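Local coordinates for YycN protein (Bacillus subtilis, PDB 1ON0) that is probably an acyltransferase of the GNAT family, moving an acyl group, likely acetyl, from coenzyme A to an acceptor that is not established, at residues K22-E27 with Q45-L50; D49-G54 with W75-A80; D71-L76 with E98-K103. All coordinates share one frame; numbering follows the deposited sequence.

Interaction 1: K22-E27 with Q45-L50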
loop_
_atom_site.group_PDB
_atom_site.type_symbol
_atom_site.label_atom_id
_atom_site.label_comp_id
_atom_site.label_asym_id
_atom_site.label_seq_id
_atom_site.Cartn_x
_atom_site.Cartn_y
_atom_site.Cartn_z
ATOM N N LYS B 22 2.723 -16.157 22.899
ATOM C CA LYS B 22 1.500 -16.865 22.538
ATOM C C LYS B 22 1.493 -17.158 21.040
ATOM O O LYS B 22 1.028 -18.198 20.583
ATOM C CB LYS B 22 0.285 -16.015 22.912
ATOM C CG LYS B 22 -1.046 -16.582 22.455
ATOM C CD LYS B 22 -2.170 -15.584 22.685
ATOM C CE LYS B 22 -1.892 -14.257 21.996
ATOM N NZ LYS B 22 -3.029 -13.328 22.224
ATOM N N HIS B 23 2.020 -16.219 20.279
ATOM C CA HIS B 23 2.082 -16.362 18.836
ATOM C C HIS B 23 3.073 -17.451 18.405
ATOM O O HIS B 23 2.799 -18.238 17.494
ATOM C CB HIS B 23 2.467 -15.014 18.219
ATOM C CG HIS B 23 2.481 -15.022 16.730
ATOM N ND1 HIS B 23 1.328 -15.064 15.978
ATOM C CD2 HIS B 23 3.507 -15.075 15.852
ATOM C CE1 HIS B 23 1.644 -15.151 14.700
ATOM N NE2 HIS B 23 2.962 -15.161 14.596
ATOM N N TYR B 24 4.229 -17.483 19.058
ATOM C CA TYR B 24 5.272 -18.466 18.746
ATOM C C TYR B 24 4.788 -19.904 18.969
ATOM O O TYR B 24 5.125 -20.810 18.216
ATOM C CB TYR B 24 6.505 -18.211 19.616
ATOM C CG TYR B 24 7.740 -18.913 19.123
ATOM C CD1 TYR B 24 8.300 -18.584 17.888
ATOM C CD2 TYR B 24 8.347 -19.913 19.882
ATOM C CE1 TYR B 24 9.434 -19.227 17.419
ATOM C CE2 TYR B 24 9.482 -20.567 19.427
ATOM C CZ TYR B 24 10.024 -20.218 18.191
ATOM O OH TYR B 24 11.161 -20.849 17.735
ATOM N N ALA B 25 4.006 -20.100 20.024
ATOM C CA ALA B 25 3.478 -21.411 20.331
ATOM C C ALA B 25 2.561 -21.841 19.192
ATOM O O ALA B 25 2.592 -22.992 18.749
ATOM C CB ALA B 25 2.712 -21.375 21.641
ATOM N N GLU B 26 1.752 -20.906 18.709
ATOM C CA GLU B 26 0.823 -21.182 17.623
ATOM C C GLU B 26 1.613 -21.538 16.355
ATOM O O GLU B 26 1.208 -22.402 15.585
ATOM C CB GLU B 26 -0.063 -19.946 17.420
ATOM C CG GLU B 26 -1.021 -19.960 16.234
ATOM C CD GLU B 26 -1.619 -18.569 15.975
ATOM O OE1 GLU B 26 -2.142 -17.962 16.940
ATOM O OE2 GLU B 26 -1.568 -18.089 14.815
ATOM N N GLU B 27 2.754 -20.888 16.161
ATOM C CA GLU B 27 3.581 -21.152 14.993
ATOM C C GLU B 27 4.241 -22.524 15.104
ATOM O O GLU B 27 4.339 -23.269 14.127
ATOM C CB GLU B 27 4.668 -20.087 14.855
ATOM C CG GLU B 27 4.171 -18.682 14.595
ATOM C CD GLU B 27 3.796 -18.447 13.148
ATOM O OE1 GLU B 27 4.113 -17.352 12.636
ATOM O OE2 GLU B 27 3.189 -19.344 12.527
ATOM N N GLN B 45 9.439 -20.480 27.966
ATOM C CA GLN B 45 10.810 -20.879 28.291
ATOM C C GLN B 45 11.817 -20.379 27.268
ATOM O O GLN B 45 12.850 -19.810 27.626
ATOM C CB GLN B 45 10.910 -22.403 28.401
ATOM C CG GLN B 45 10.309 -22.979 29.678
ATOM C CD GLN B 45 11.186 -22.761 30.902
ATOM O OE1 GLN B 45 10.737 -22.927 32.038
ATOM N NE2 GLN B 45 12.450 -22.409 30.676
ATOM N N VAL B 46 11.523 -20.615 25.995
ATOM C CA VAL B 46 12.393 -20.161 24.925
ATOM C C VAL B 46 12.646 -18.661 25.057
ATOM O O VAL B 46 13.786 -18.224 25.078
ATOM C CB VAL B 46 11.760 -20.410 23.532
ATOM C CG1 VAL B 46 12.604 -19.726 22.465
ATOM C CG2 VAL B 46 11.652 -21.904 23.246
ATOM N N PHE B 47 11.576 -17.876 25.145
ATOM C CA PHE B 47 11.707 -16.427 25.249
ATOM C C PHE B 47 12.298 -15.985 26.573
ATOM O O PHE B 47 12.924 -14.928 26.657
ATOM C CB PHE B 47 10.358 -15.736 25.026
ATOM C CG PHE B 47 9.891 -15.789 23.602
ATOM C CD1 PHE B 47 10.400 -14.915 22.656
ATOM C CD2 PHE B 47 9.007 -16.776 23.185
ATOM C CE1 PHE B 47 10.038 -15.034 21.318
ATOM C CE2 PHE B 47 8.649 -16.893 21.854
ATOM C CZ PHE B 47 9.167 -16.022 20.918
ATOM N N THR B 48 12.108 -16.785 27.612
ATOM C CA THR B 48 12.663 -16.429 28.904
ATOM C C THR B 48 14.158 -16.690 28.897
ATOM O O THR B 48 14.936 -15.868 29.361
ATOM C CB THR B 48 12.009 -17.233 30.033
ATOM O OG1 THR B 48 10.625 -16.875 30.134
ATOM C CG2 THR B 48 12.698 -16.939 31.354
ATOM N N ASP B 49 14.564 -17.830 28.354
ATOM C CA ASP B 49 15.982 -18.160 28.308
ATOM C C ASP B 49 16.714 -17.222 27.364
ATOM O O ASP B 49 17.883 -16.889 27.586
ATOM C CB ASP B 49 16.183 -19.606 27.864
ATOM C CG ASP B 49 15.365 -20.575 28.690
ATOM O OD1 ASP B 49 15.060 -20.239 29.857
ATOM O OD2 ASP B 49 15.040 -21.669 28.179
ATOM N N LEU B 50 16.022 -16.797 26.308
ATOM C CA LEU B 50 16.597 -15.884 25.320
ATOM C C LEU B 50 16.678 -14.484 25.874
ATOM O O LEU B 50 17.565 -13.717 25.517
ATOM C CB LEU B 50 15.743 -15.872 24.055
ATOM C CG LEU B 50 16.144 -16.899 22.998
ATOM C CD1 LEU B 50 15.171 -16.846 21.824
ATOM C CD2 LEU B 50 17.562 -16.602 22.536
#

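Interaction 2: D49-G54 with W75-A80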
loop_
_atom_site.group_PDB
_atom_site.type_symbol
_atom_site.label_atom_id
_atom_site.label_comp_id
_atom_site.label_asym_id
_atom_site.label_seq_id
_atom_site.Cartn_x
_atom_site.Cartn_y
_atom_site.Cartn_z
ATOM N N ASP B 49 14.564 -17.830 28.354
ATOM C CA ASP B 49 15.982 -18.160 28.308
ATOM C C ASP B 49 16.714 -17.222 27.364
ATOM O O ASP B 49 17.883 -16.889 27.586
ATOM C CB ASP B 49 16.183 -19.606 27.864
ATOM C CG ASP B 49 15.365 -20.575 28.690
ATOM O OD1 ASP B 49 15.060 -20.239 29.857
ATOM O OD2 ASP B 49 15.040 -21.669 28.179
ATOM N N LEU B 50 16.022 -16.797 26.308
ATOM C CA LEU B 50 16.597 -15.884 25.320
ATOM C C LEU B 50 16.678 -14.484 25.874
ATOM O O LEU B 50 17.565 -13.717 25.517
ATOM C CB LEU B 50 15.743 -15.872 24.055
ATOM C CG LEU B 50 16.144 -16.899 22.998
ATOM C CD1 LEU B 50 15.171 -16.846 21.824
ATOM C CD2 LEU B 50 17.562 -16.602 22.536
ATOM N N LEU B 51 15.741 -14.165 26.757
ATOM C CA LEU B 51 15.683 -12.853 27.376
ATOM C C LEU B 51 15.595 -12.965 28.900
ATOM O O LEU B 51 14.533 -12.792 29.485
ATOM C CB LEU B 51 14.486 -12.090 26.806
ATOM C CG LEU B 51 14.776 -10.967 25.805
ATOM C CD1 LEU B 51 15.972 -11.293 24.927
ATOM C CD2 LEU B 51 13.537 -10.719 24.965
ATOM N N PRO B 52 16.733 -13.247 29.563
ATOM C CA PRO B 52 16.809 -13.391 31.024
ATOM C C PRO B 52 16.336 -12.147 31.765
ATOM O O PRO B 52 15.376 -12.193 32.533
ATOM C CB PRO B 52 18.295 -13.657 31.274
ATOM C CG PRO B 52 18.751 -14.300 30.006
ATOM C CD PRO B 52 18.062 -13.455 28.961
ATOM N N ARG B 53 17.034 -11.043 31.523
ATOM C CA ARG B 53 16.724 -9.762 32.146
ATOM C C ARG B 53 15.750 -8.956 31.281
ATOM O O ARG B 53 15.635 -7.744 31.434
ATOM C CB ARG B 53 18.012 -8.949 32.349
ATOM C CG ARG B 53 19.105 -9.651 33.160
ATOM C CD ARG B 53 20.464 -8.984 32.953
ATOM N NE ARG B 53 20.440 -7.571 33.338
ATOM C CZ ARG B 53 21.404 -6.691 33.076
ATOM N NH1 ARG B 53 22.492 -7.058 32.416
ATOM N NH2 ARG B 53 21.276 -5.437 33.477
ATOM N N GLY B 54 15.046 -9.624 30.375
ATOM C CA GLY B 54 14.115 -8.909 29.519
ATOM C C GLY B 54 14.822 -7.896 28.630
ATOM O O GLY B 54 15.720 -8.255 27.868
ATOM N N TRP B 75 6.719 -4.445 15.531
ATOM C CA TRP B 75 7.823 -4.702 16.449
ATOM C C TRP B 75 9.025 -5.236 15.671
ATOM O O TRP B 75 8.889 -5.762 14.566
ATOM C CB TRP B 75 7.372 -5.757 17.460
ATOM C CG TRP B 75 6.949 -7.037 16.783
ATOM C CD1 TRP B 75 7.761 -8.098 16.445
ATOM C CD2 TRP B 75 5.639 -7.371 16.294
ATOM N NE1 TRP B 75 7.039 -9.051 15.783
ATOM C CE2 TRP B 75 5.736 -8.637 15.673
ATOM C CE3 TRP B 75 4.395 -6.720 16.314
ATOM C CZ2 TRP B 75 4.627 -9.274 15.080
ATOM C CZ3 TRP B 75 3.293 -7.351 15.724
ATOM C CH2 TRP B 75 3.419 -8.614 15.111
ATOM N N LEU B 76 10.202 -5.123 16.260
ATOM C CA LEU B 76 11.414 -5.608 15.615
ATOM C C LEU B 76 12.375 -5.958 16.737
ATOM O O LEU B 76 12.662 -5.131 17.590
ATOM C CB LEU B 76 12.018 -4.506 14.753
ATOM C CG LEU B 76 12.950 -4.880 13.600
ATOM C CD1 LEU B 76 14.044 -3.829 13.532
ATOM C CD2 LEU B 76 13.546 -6.272 13.773
ATOM N N TRP B 77 12.862 -7.185 16.745
ATOM C CA TRP B 77 13.787 -7.606 17.774
ATOM C C TRP B 77 14.982 -8.289 17.144
ATOM O O TRP B 77 14.837 -9.323 16.505
ATOM C CB TRP B 77 13.071 -8.544 18.761
ATOM C CG TRP B 77 13.967 -9.350 19.658
ATOM C CD1 TRP B 77 15.283 -9.116 19.930
ATOM C CD2 TRP B 77 13.602 -10.504 20.416
ATOM N NE1 TRP B 77 15.762 -10.047 20.802
ATOM C CE2 TRP B 77 14.753 -10.918 21.124
ATOM C CE3 TRP B 77 12.410 -11.231 20.575
ATOM C CZ2 TRP B 77 14.754 -12.037 21.976
ATOM C CZ3 TRP B 77 12.411 -12.340 21.426
ATOM C CH2 TRP B 77 13.577 -12.729 22.114
ATOM N N ILE B 78 16.163 -7.697 17.302
ATOM C CA ILE B 78 17.363 -8.308 16.747
ATOM C C ILE B 78 18.411 -8.530 17.819
ATOM O O ILE B 78 18.412 -7.874 18.862
ATOM C CB ILE B 78 18.010 -7.463 15.618
ATOM C CG1 ILE B 78 18.755 -6.273 16.202
ATOM C CG2 ILE B 78 16.944 -7.008 14.640
ATOM C CD1 ILE B 78 19.520 -5.474 15.162
ATOM N N HIS B 79 19.302 -9.467 17.545
ATOM C CA HIS B 79 20.389 -9.803 18.453
ATOM C C HIS B 79 21.694 -9.590 17.718
ATOM O O HIS B 79 21.819 -9.986 16.562
ATOM C CB HIS B 79 20.301 -11.266 18.856
ATOM C CG HIS B 79 21.488 -11.758 19.623
ATOM N ND1 HIS B 79 21.829 -11.263 20.861
ATOM C CD2 HIS B 79 22.388 -12.731 19.343
ATOM C CE1 HIS B 79 22.886 -11.914 21.316
ATOM N NE2 HIS B 79 23.243 -12.808 20.415
ATOM N N ALA B 80 22.665 -8.982 18.384
ATOM C CA ALA B 80 23.970 -8.745 17.777
ATOM C C ALA B 80 25.067 -9.460 18.561
ATOM O O ALA B 80 25.791 -8.827 19.317
ATOM C CB ALA B 80 24.258 -7.243 17.735
#

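Interaction 3: D71-L76 with E98-K103. With SO4 (sulfate ion), chain G.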
loop_
_atom_site.group_PDB
_atom_site.type_symbol
_atom_site.label_atom_id
_atom_site.label_comp_id
_atom_site.label_asym_id
_atom_site.label_seq_id
_atom_site.Cartn_x
_atom_site.Cartn_y
_atom_site.Cartn_z
ATOM N N ASP B 71 0.683 5.898 15.398
ATOM C CA ASP B 71 0.521 4.579 14.839
ATOM C C ASP B 71 1.719 3.663 14.992
ATOM O O ASP B 71 2.725 3.822 14.305
ATOM C CB ASP B 71 0.124 4.701 13.371
ATOM C CG ASP B 71 -1.203 5.416 13.198
ATOM O OD1 ASP B 71 -1.218 6.589 12.784
ATOM O OD2 ASP B 71 -2.245 4.809 13.504
ATOM N N ILE B 72 1.596 2.701 15.904
ATOM C CA ILE B 72 2.651 1.728 16.135
ATOM C C ILE B 72 2.327 0.528 15.253
ATOM O O ILE B 72 1.540 -0.340 15.627
ATOM C CB ILE B 72 2.707 1.295 17.607
ATOM C CG1 ILE B 72 2.782 2.525 18.508
ATOM C CG2 ILE B 72 3.951 0.415 17.835
ATOM C CD1 ILE B 72 2.396 2.251 19.969
ATOM N N VAL B 73 2.946 0.501 14.078
ATOM C CA VAL B 73 2.732 -0.535 13.072
ATOM C C VAL B 73 3.200 -1.952 13.413
ATOM O O VAL B 73 2.612 -2.938 12.934
ATOM C CB VAL B 73 3.378 -0.115 11.744
ATOM C CG1 VAL B 73 2.875 1.269 11.344
ATOM C CG2 VAL B 73 4.894 -0.104 11.870
ATOM N N GLY B 74 4.253 -2.051 14.226
ATOM C CA GLY B 74 4.776 -3.351 14.607
ATOM C C GLY B 74 5.909 -3.398 15.631
ATOM O O GLY B 74 6.059 -2.516 16.473
ATOM N N TRP B 75 6.719 -4.445 15.531
ATOM C CA TRP B 75 7.823 -4.702 16.449
ATOM C C TRP B 75 9.025 -5.236 15.671
ATOM O O TRP B 75 8.889 -5.762 14.566
ATOM C CB TRP B 75 7.372 -5.757 17.460
ATOM C CG TRP B 75 6.949 -7.037 16.783
ATOM C CD1 TRP B 75 7.761 -8.098 16.445
ATOM C CD2 TRP B 75 5.639 -7.371 16.294
ATOM N NE1 TRP B 75 7.039 -9.051 15.783
ATOM C CE2 TRP B 75 5.736 -8.637 15.673
ATOM C CE3 TRP B 75 4.395 -6.720 16.314
ATOM C CZ2 TRP B 75 4.627 -9.274 15.080
ATOM C CZ3 TRP B 75 3.293 -7.351 15.724
ATOM C CH2 TRP B 75 3.419 -8.614 15.111
ATOM N N LEU B 76 10.202 -5.123 16.260
ATOM C CA LEU B 76 11.414 -5.608 15.615
ATOM C C LEU B 76 12.375 -5.958 16.737
ATOM O O LEU B 76 12.662 -5.131 17.590
ATOM C CB LEU B 76 12.018 -4.506 14.753
ATOM C CG LEU B 76 12.950 -4.880 13.600
ATOM C CD1 LEU B 76 14.044 -3.829 13.532
ATOM C CD2 LEU B 76 13.546 -6.272 13.773
ATOM N N GLU B 98 -1.983 -6.564 13.091
ATOM C CA GLU B 98 -3.070 -6.812 12.158
ATOM C C GLU B 98 -3.620 -5.534 11.495
ATOM O O GLU B 98 -3.650 -5.427 10.263
ATOM C CB GLU B 98 -4.185 -7.590 12.890
ATOM C CG GLU B 98 -4.914 -8.638 12.042
ATOM C CD GLU B 98 -5.640 -9.715 12.870
ATOM O OE1 GLU B 98 -4.964 -10.534 13.534
ATOM O OE2 GLU B 98 -6.891 -9.754 12.847
ATOM N N PRO B 99 -4.032 -4.537 12.292
ATOM C CA PRO B 99 -4.568 -3.297 11.723
ATOM C C PRO B 99 -3.625 -2.467 10.825
ATOM O O PRO B 99 -4.069 -1.509 10.208
ATOM C CB PRO B 99 -5.017 -2.519 12.963
ATOM C CG PRO B 99 -4.049 -2.972 14.002
ATOM C CD PRO B 99 -3.995 -4.455 13.763
ATOM N N TYR B 100 -2.349 -2.842 10.739
ATOM C CA TYR B 100 -1.400 -2.101 9.923
ATOM C C TYR B 100 -0.775 -2.920 8.784
ATOM O O TYR B 100 0.177 -2.480 8.135
ATOM C CB TYR B 100 -0.301 -1.508 10.817
ATOM C CG TYR B 100 -0.796 -0.451 11.765
ATOM C CD1 TYR B 100 -1.257 0.778 11.294
ATOM C CD2 TYR B 100 -0.807 -0.673 13.142
ATOM C CE1 TYR B 100 -1.709 1.755 12.171
ATOM C CE2 TYR B 100 -1.265 0.303 14.031
ATOM C CZ TYR B 100 -1.710 1.515 13.535
ATOM O OH TYR B 100 -2.141 2.502 14.400
ATOM N N ARG B 101 -1.303 -4.119 8.561
ATOM C CA ARG B 101 -0.831 -4.989 7.482
ATOM C C ARG B 101 -1.603 -4.636 6.217
ATOM O O ARG B 101 -2.660 -4.013 6.294
ATOM C CB ARG B 101 -1.106 -6.458 7.808
ATOM C CG ARG B 101 -0.385 -6.983 9.008
ATOM C CD ARG B 101 -0.852 -8.383 9.322
ATOM N NE ARG B 101 -0.380 -8.791 10.633
ATOM C CZ ARG B 101 -0.773 -9.888 11.271
ATOM N NH1 ARG B 101 -1.659 -10.709 10.721
ATOM N NH2 ARG B 101 -0.282 -10.159 12.476
ATOM N N GLY B 102 -1.080 -5.043 5.061
ATOM C CA GLY B 102 -1.743 -4.779 3.793
ATOM C C GLY B 102 -1.573 -3.366 3.265
ATOM O O GLY B 102 -2.430 -2.861 2.536
ATOM N N LYS B 103 -0.461 -2.727 3.617
ATOM C CA LYS B 103 -0.199 -1.362 3.184
ATOM C C LYS B 103 1.212 -1.223 2.644
ATOM O O LYS B 103 1.571 -0.184 2.082
ATOM C CB LYS B 103 -0.391 -0.388 4.355
ATOM C CG LYS B 103 -1.824 -0.259 4.866
ATOM C CD LYS B 103 -2.780 0.176 3.755
ATOM C CE LYS B 103 -4.155 0.508 4.311
ATOM N NZ LYS B 103 -4.081 1.707 5.205
HETATM S S SO4 G . 2.333 -5.592 4.326
HETATM O O1 SO4 G . 3.418 -6.223 3.566
HETATM O O2 SO4 G . 1.403 -4.922 3.393
HETATM O O3 SO4 G . 2.900 -4.589 5.261
HETATM O O4 SO4 G . 1.591 -6.602 5.080
#

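Interaction 1: K22-E27 with Q45-L50
Phe47 turns the edge of its ring toward the face of Tyr24, and this T-shaped (edge-to-face) pair, offset from the ideal, is the heart of the contact. The ring centroids lie 5.2 Å apart and the planes stand at 87°. The leading atom of Phe47 is CE2, which reaches the Tyr24 side chain near its root: it lies 3.4 Å from Tyr24 CB, a methylene that sits in the plane of the Phe47 ring at its edge. CZ follows close behind, 3.7 Å from Tyr24 CG. Beyond this pair, Val46 on the same helix as Phe47 offers its CG1 methyl to the outer part of the tyrosine, 4.4 Å from Tyr24 CE2, a looser contact.

The first torsion of Tyr24 helps bring the rings together: CG is anti to the backbone N (chi1 -165°), which sends the ring out toward helix 36-50. Phenylalanine suits the buried position because every atom of its ring can be packed, whereas tyrosine suits a partly exposed place, being apolar where it meets Phe47 and carrying its hydroxyl at the far end.

Around this ring pair small side chains also meet between the helices, Ala25 packing on Ala39 and Ser43, while Phe47 also rests on Thr20 and Thr21 of helix 10-31. On another side of helix 10-31, His23 NE2 makes a weak hydrogen bond to Glu27 OE1, and Glu27 OE2 is held by His132; Lys22 packs on Arg101 of a second subunit.

No hydrogen bond passes between the two segments. The helix pair is therefore joined here mainly by dispersion, probably with a small electrostatic share from the ring-edge hydrogens, so it depends on the shape and orientation of the rings rather than on charge.

Interaction 2: D49-G54 with W75-A80
Leu51 overlaps the indole of Trp77, laying its CD2 methyl over one face of the six-membered ring. In the GNAT fold of this protein, the contact joins the end of helix 36-50 to the central strand 72-79 of the sheet. CD2 is 3.8 Å from the centroid of that ring and 27° off its normal, a CH-pi contact displaced toward the rim carbons CZ2 and CH2. Leu50, the last residue of the helix, approaches differently: its CB lies near the indole plane, at the edge, 4.3 Å from Trp77 CH2. Two consecutive leucines thus meet one ring on a face and at an edge.

This is consistent with the chain changing course between them. Leu51 is the first residue to leave helical geometry, and its side chain and that of Trp77 come at each other from opposite directions. Trp77 has CG anti to the backbone N (chi1 164°), which carries the benzo half of the indole out from the strand to the leucines. A branched leucine suits the task, since one methyl, CD2, can lie over the face while the other, CD1, reaches past the rim at CZ2; tryptophan suits a strand that must reach a helix end from the sheet.

The pyrrole part of the indole is served by another neighbour, NE1 being hydrogen-bonded to His60 ND1 on the adjoining strand, so the buried polar N-H has a partner and the ring is held against turning. Tyr16 and Tyr92 also meet Trp77, and Phe13 packs on Leu51, making the surroundings largely aromatic. At the tightest point of the contact, Leu51 CD1 stands 3.3 Å from Trp77 CZ2.

Interaction 3: D71-L76 with E98-K103
Asp71 accepts a hydrogen bond from Tyr100: OH lies 2.5 Å from OD2, very short, with carboxylate and ring planes 75° apart. Arg53 of a third subunit also forms a salt bridge with OD2, probably helping keep this carboxylate charged. At Ile72 the backbone O lies 3.3 Å from Tyr100 CE2. Val73 puts its N over a ring face; its branched side chain crosses the root of the tyrosine at about a right angle, CB 4.0 Å from Tyr100 CB. With CG anti to the carbonyl carbon (chi1 -66°), Tyr100 lays its ring across Ile72 and Val73 and carries OH to Asp71. With Gly74, Val73 forms a classic beta bulge opposite Leu65. Replacing Tyr100 with an alanine would probably open a gap beside Val73 and leave Asp71 without its hydroxyl donor.

Gly102 N donates to sulfate O4 (3.1 Å, 179°) and Lys103 N, weakly, to O2; the backbone N atoms of Gly104 and Ala106 also bond to it. Arg101 to Ala106 match the GNAT pyrophosphate-binding loop, so the sulfate plausibly marks where coenzyme A phosphates bind in relatives. Strand 72-79 runs between strands 60-66 and 88-96, and Tyr100 sits on the link from strand 88-96 to helix 105-119.

How the interactions relate
The three contacts follow one another along the chain, each beginning on a segment where the previous one ends. Interactions 1 and 2 share Asp49 and Leu50 on helix 36-50, their centres are 11 Å apart, and they touch where Phe47 CD1 meets Trp77 CZ3 at 3.5 Å. Interactions 2 and 3 share Trp75 and Leu76 on strand 72-79, with centres about 20 Å apart and no further touch. Interactions 1 and 3 lie about 21 Å apart between centres, yet both reach the second subunit. Together they tie the helix pair to the sheet, and the sheet to the anion-binding loop, within a single GNAT domain.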